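Local coordinates for endo-alpha-(1->5)-L-arabinanase (Bacillus licheniformis, PDB 6B7K), which probably cleaves the internal alpha-(1->5)-arabinofuranosidic linkages of arabinan as a calcium-containing glycosidase of family 43, at residues A[148-153]-A[167-172]. Sequence-based numbering, arbitrary orientation.
Sequences DGNPWL and LDKNTM
Leu167 sets its CG beside the backbone N and opposite the carbonyl carbon (chi1 -47°), which carries both methyls down to Leu153, while Met172, bent at chi2 and chi3, brings its thioether up to the CB-CG edge of the Pro151 ring. The site lies in one blade of the five-bladed beta-propeller of family 43, where strand 151-155 pairs antiparallel with strand 162-167 and the chain then turns through 168-172. A single backbone hydrogen bond joins the two segments: Leu167 N gives its hydrogen to Pro151 O at 2.9 Å, the donor standing 39° out of the carbonyl plane. Beyond it the contact is mostly apolar, though the carbonyl O of Leu167 lies over the Pro151 ring. That ring is gripped at several carbons, with CG lying 3.8 Å from Leu167 CB, CB 3.9 Å from Met172 CE, and CD 4.0 Å from Lys169 CG, whose chain crosses the ring at about a right angle. Deeper in, Leu167 CD1 rests 3.8 Å from Leu153 CB. Leu143 of strand 142-145, the neighbour of 151-155 in the same blade, and Tyr95 of the neighbouring blade also touch Leu167, so the leucine is packed between blades. An alanine at Leu167 keeps the backbone bond and the CB near Pro151, but the loss of CG and both methyls would probably open a gap beside Leu153 and Tyr95. Asp168 ties the turn in an Asx motif: its OD1 accepts from Thr171 N in an almost straight bond (175°), and the hydroxyl OG1 of Thr171 donates to Asp168 OD2 from the syn side at 2.7 Å.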
ATOM      1  N   ASP A 148      -2.805 -21.014   2.432  1.00 53.23           N
ATOM      2  CA  ASP A 148      -2.410 -21.914   3.505  1.00 53.60           C
ATOM      3  C   ASP A 148      -2.137 -21.187   4.816  1.00 51.04           C
ATOM      4  O   ASP A 148      -1.847 -21.845   5.820  1.00 52.86           O
ATOM      5  CB  ASP A 148      -1.167 -22.713   3.095  1.00 54.70           C
ATOM      6  CG  ASP A 148      -1.402 -23.569   1.869  1.00 57.07           C
ATOM      7  OD1 ASP A 148      -2.562 -23.967   1.633  1.00 58.44           O
ATOM      8  OD2 ASP A 148      -0.425 -23.848   1.142  1.00 58.08           O
ATOM      9  N   GLY A 149      -2.209 -19.859   4.831  1.00 47.36           N
ATOM     10  CA  GLY A 149      -2.065 -19.106   6.061  1.00 45.01           C
ATOM     11  C   GLY A 149      -0.668 -18.624   6.383  1.00 43.44           C
ATOM     12  O   GLY A 149      -0.380 -18.354   7.554  1.00 42.40           O
ATOM     13  N   ASN A 150       0.210 -18.502   5.389  1.00 43.67           N
ATOM     14  CA  ASN A 150       1.557 -18.051   5.689  1.00 43.31           C
ATOM     15  C   ASN A 150       1.792 -16.648   5.142  1.00 41.67           C
ATOM     16  O   ASN A 150       1.294 -16.312   4.061  1.00 41.65           O
ATOM     17  CB  ASN A 150       2.600 -19.009   5.109  1.00 45.29           C
ATOM     18  CG  ASN A 150       2.561 -20.372   5.770  1.00 47.66           C
ATOM     19  OD1 ASN A 150       2.967 -20.527   6.922  1.00 48.00           O
ATOM     20  ND2 ASN A 150       2.067 -21.370   5.044  1.00 49.32           N
ATOM     21  N   PRO A 151       2.540 -15.814   5.860  1.00 40.25           N
ATOM     22  CA  PRO A 151       2.652 -14.404   5.481  1.00 38.56           C
ATOM     23  C   PRO A 151       3.642 -14.163   4.350  1.00 39.49           C
ATOM     24  O   PRO A 151       4.673 -14.830   4.231  1.00 40.27           O
ATOM     25  CB  PRO A 151       3.133 -13.738   6.774  1.00 36.87           C
ATOM     26  CG  PRO A 151       3.933 -14.796   7.438  1.00 38.30           C
ATOM     27  CD  PRO A 151       3.263 -16.107   7.109  1.00 40.15           C
ATOM     28  N   TRP A 152       3.302 -13.181   3.516  1.00 39.43           N
ATOM     29  CA  TRP A 152       4.164 -12.686   2.452  1.00 39.67           C
ATOM     30  C   TRP A 152       4.150 -11.164   2.475  1.00 38.95           C
ATOM     31  O   TRP A 152       3.203 -10.538   2.962  1.00 38.02           O
ATOM     32  CB  TRP A 152       3.716 -13.177   1.068  1.00 39.56           C
ATOM     33  CG  TRP A 152       3.747 -14.660   0.884  1.00 40.39           C
ATOM     34  CD1 TRP A 152       2.935 -15.577   1.483  1.00 40.52           C
ATOM     35  CD2 TRP A 152       4.614 -15.398   0.016  1.00 41.61           C
ATOM     36  NE1 TRP A 152       3.254 -16.841   1.054  1.00 42.21           N
ATOM     37  CE2 TRP A 152       4.281 -16.759   0.152  1.00 42.77           C
ATOM     38  CE3 TRP A 152       5.644 -15.041  -0.859  1.00 42.22           C
ATOM     39  CZ2 TRP A 152       4.940 -17.764  -0.552  1.00 44.71           C
ATOM     40  CZ3 TRP A 152       6.299 -16.040  -1.556  1.00 44.10           C
ATOM     41  CH2 TRP A 152       5.944 -17.384  -1.398  1.00 45.37           C
ATOM     42  N   LEU A 153       5.210 -10.567   1.933  1.00 39.31           N
ATOM     43  CA  LEU A 153       5.323  -9.115   1.840  1.00 38.72           C
ATOM     44  C   LEU A 153       5.652  -8.733   0.405  1.00 40.00           C
ATOM     45  O   LEU A 153       6.668  -9.174  -0.142  1.00 41.10           O
ATOM     46  CB  LEU A 153       6.394  -8.574   2.794  1.00 38.27           C
ATOM     47  CG  LEU A 153       6.509  -7.047   2.844  1.00 36.75           C
ATOM     48  CD1 LEU A 153       5.313  -6.445   3.562  1.00 35.07           C
ATOM     49  CD2 LEU A 153       7.813  -6.609   3.499  1.00 37.27           C
ATOM     50  N   LEU A 167       7.524 -14.315   4.360  1.00 42.72           N
ATOM     51  CA  LEU A 167       7.830 -14.006   5.747  1.00 43.53           C
ATOM     52  C   LEU A 167       7.608 -15.247   6.600  1.00 44.49           C
ATOM     53  O   LEU A 167       6.721 -16.059   6.321  1.00 44.19           O
ATOM     54  CB  LEU A 167       6.958 -12.857   6.264  1.00 42.64           C
ATOM     55  CG  LEU A 167       6.832 -11.621   5.368  1.00 42.80           C
ATOM     56  CD1 LEU A 167       5.775 -10.674   5.906  1.00 41.78           C
ATOM     57  CD2 LEU A 167       8.165 -10.906   5.233  1.00 44.35           C
ATOM     58  N   ASP A 168       8.426 -15.396   7.638  1.00 45.95           N
ATOM     59  CA  ASP A 168       8.258 -16.484   8.589  1.00 46.79           C
ATOM     60  C   ASP A 168       7.339 -16.034   9.716  1.00 45.09           C
ATOM     61  O   ASP A 168       7.396 -14.881  10.155  1.00 45.32           O
ATOM     62  CB  ASP A 168       9.610 -16.940   9.146  1.00 49.63           C
ATOM     63  CG  ASP A 168      10.316 -15.856   9.936  1.00 51.05           C
ATOM     64  OD1 ASP A 168       9.992 -15.681  11.130  1.00 51.04           O
ATOM     65  OD2 ASP A 168      11.198 -15.179   9.365  1.00 52.12           O
ATOM     66  N   LYS A 169       6.482 -16.951  10.179  1.00 43.57           N
ATOM     67  CA  LYS A 169       5.484 -16.594  11.183  1.00 42.60           C
ATOM     68  C   LYS A 169       6.104 -16.054  12.464  1.00 42.44           C
ATOM     69  O   LYS A 169       5.424 -15.344  13.211  1.00 41.74           O
ATOM     70  CB  LYS A 169       4.604 -17.801  11.521  1.00 42.77           C
ATOM     71  CG  LYS A 169       3.653 -18.237  10.415  1.00 42.14           C
ATOM     72  CD  LYS A 169       2.367 -18.819  10.999  1.00 41.86           C
ATOM     73  CE  LYS A 169       2.651 -19.880  12.055  1.00 43.10           C
ATOM     74  NZ  LYS A 169       1.409 -20.301  12.768  1.00 42.81           N
ATOM     75  N   ASN A 170       7.375 -16.361  12.729  1.00 43.49           N
ATOM     76  CA  ASN A 170       7.995 -15.977  13.994  1.00 44.74           C
ATOM     77  C   ASN A 170       8.423 -14.512  13.997  1.00 45.52           C
ATOM     78  O   ASN A 170       8.011 -13.737  14.866  1.00 45.34           O
ATOM     79  CB  ASN A 170       9.193 -16.886  14.285  1.00 46.11           C
ATOM     80  CG  ASN A 170       8.793 -18.337  14.478  1.00 46.00           C
ATOM     81  OD1 ASN A 170       7.741 -18.633  15.046  1.00 45.20           O
ATOM     82  ND2 ASN A 170       9.633 -19.250  14.004  1.00 46.77           N
ATOM     83  N   THR A 171       9.259 -14.119  13.036  1.00 46.35           N
ATOM     84  CA  THR A 171       9.821 -12.774  13.030  1.00 47.27           C
ATOM     85  C   THR A 171       9.016 -11.783  12.204  1.00 46.08           C
ATOM     86  O   THR A 171       9.211 -10.571  12.361  1.00 45.94           O
ATOM     87  CB  THR A 171      11.259 -12.796  12.498  1.00 49.37           C
ATOM     88  OG1 THR A 171      11.250 -13.102  11.097  1.00 49.87           O
ATOM     89  CG2 THR A 171      12.085 -13.836  13.236  1.00 50.44           C
ATOM     90  N   MET A 172       8.125 -12.265  11.336  1.00 44.97           N
ATOM     91  CA  MET A 172       7.394 -11.411  10.398  1.00 43.13           C
ATOM     92  C   MET A 172       8.358 -10.552   9.586  1.00 43.40           C
ATOM     93  O   MET A 172       8.087  -9.391   9.273  1.00 43.27           O
ATOM     94  CB  MET A 172       6.357 -10.553  11.123  1.00 42.21           C
ATOM     95  CG  MET A 172       5.248 -11.363  11.778  1.00 41.46           C
ATOM     96  SD  MET A 172       4.362 -12.404  10.595  1.00 40.74           S
ATOM     97  CE  MET A 172       3.430 -11.173   9.685  1.00 39.12           C
TER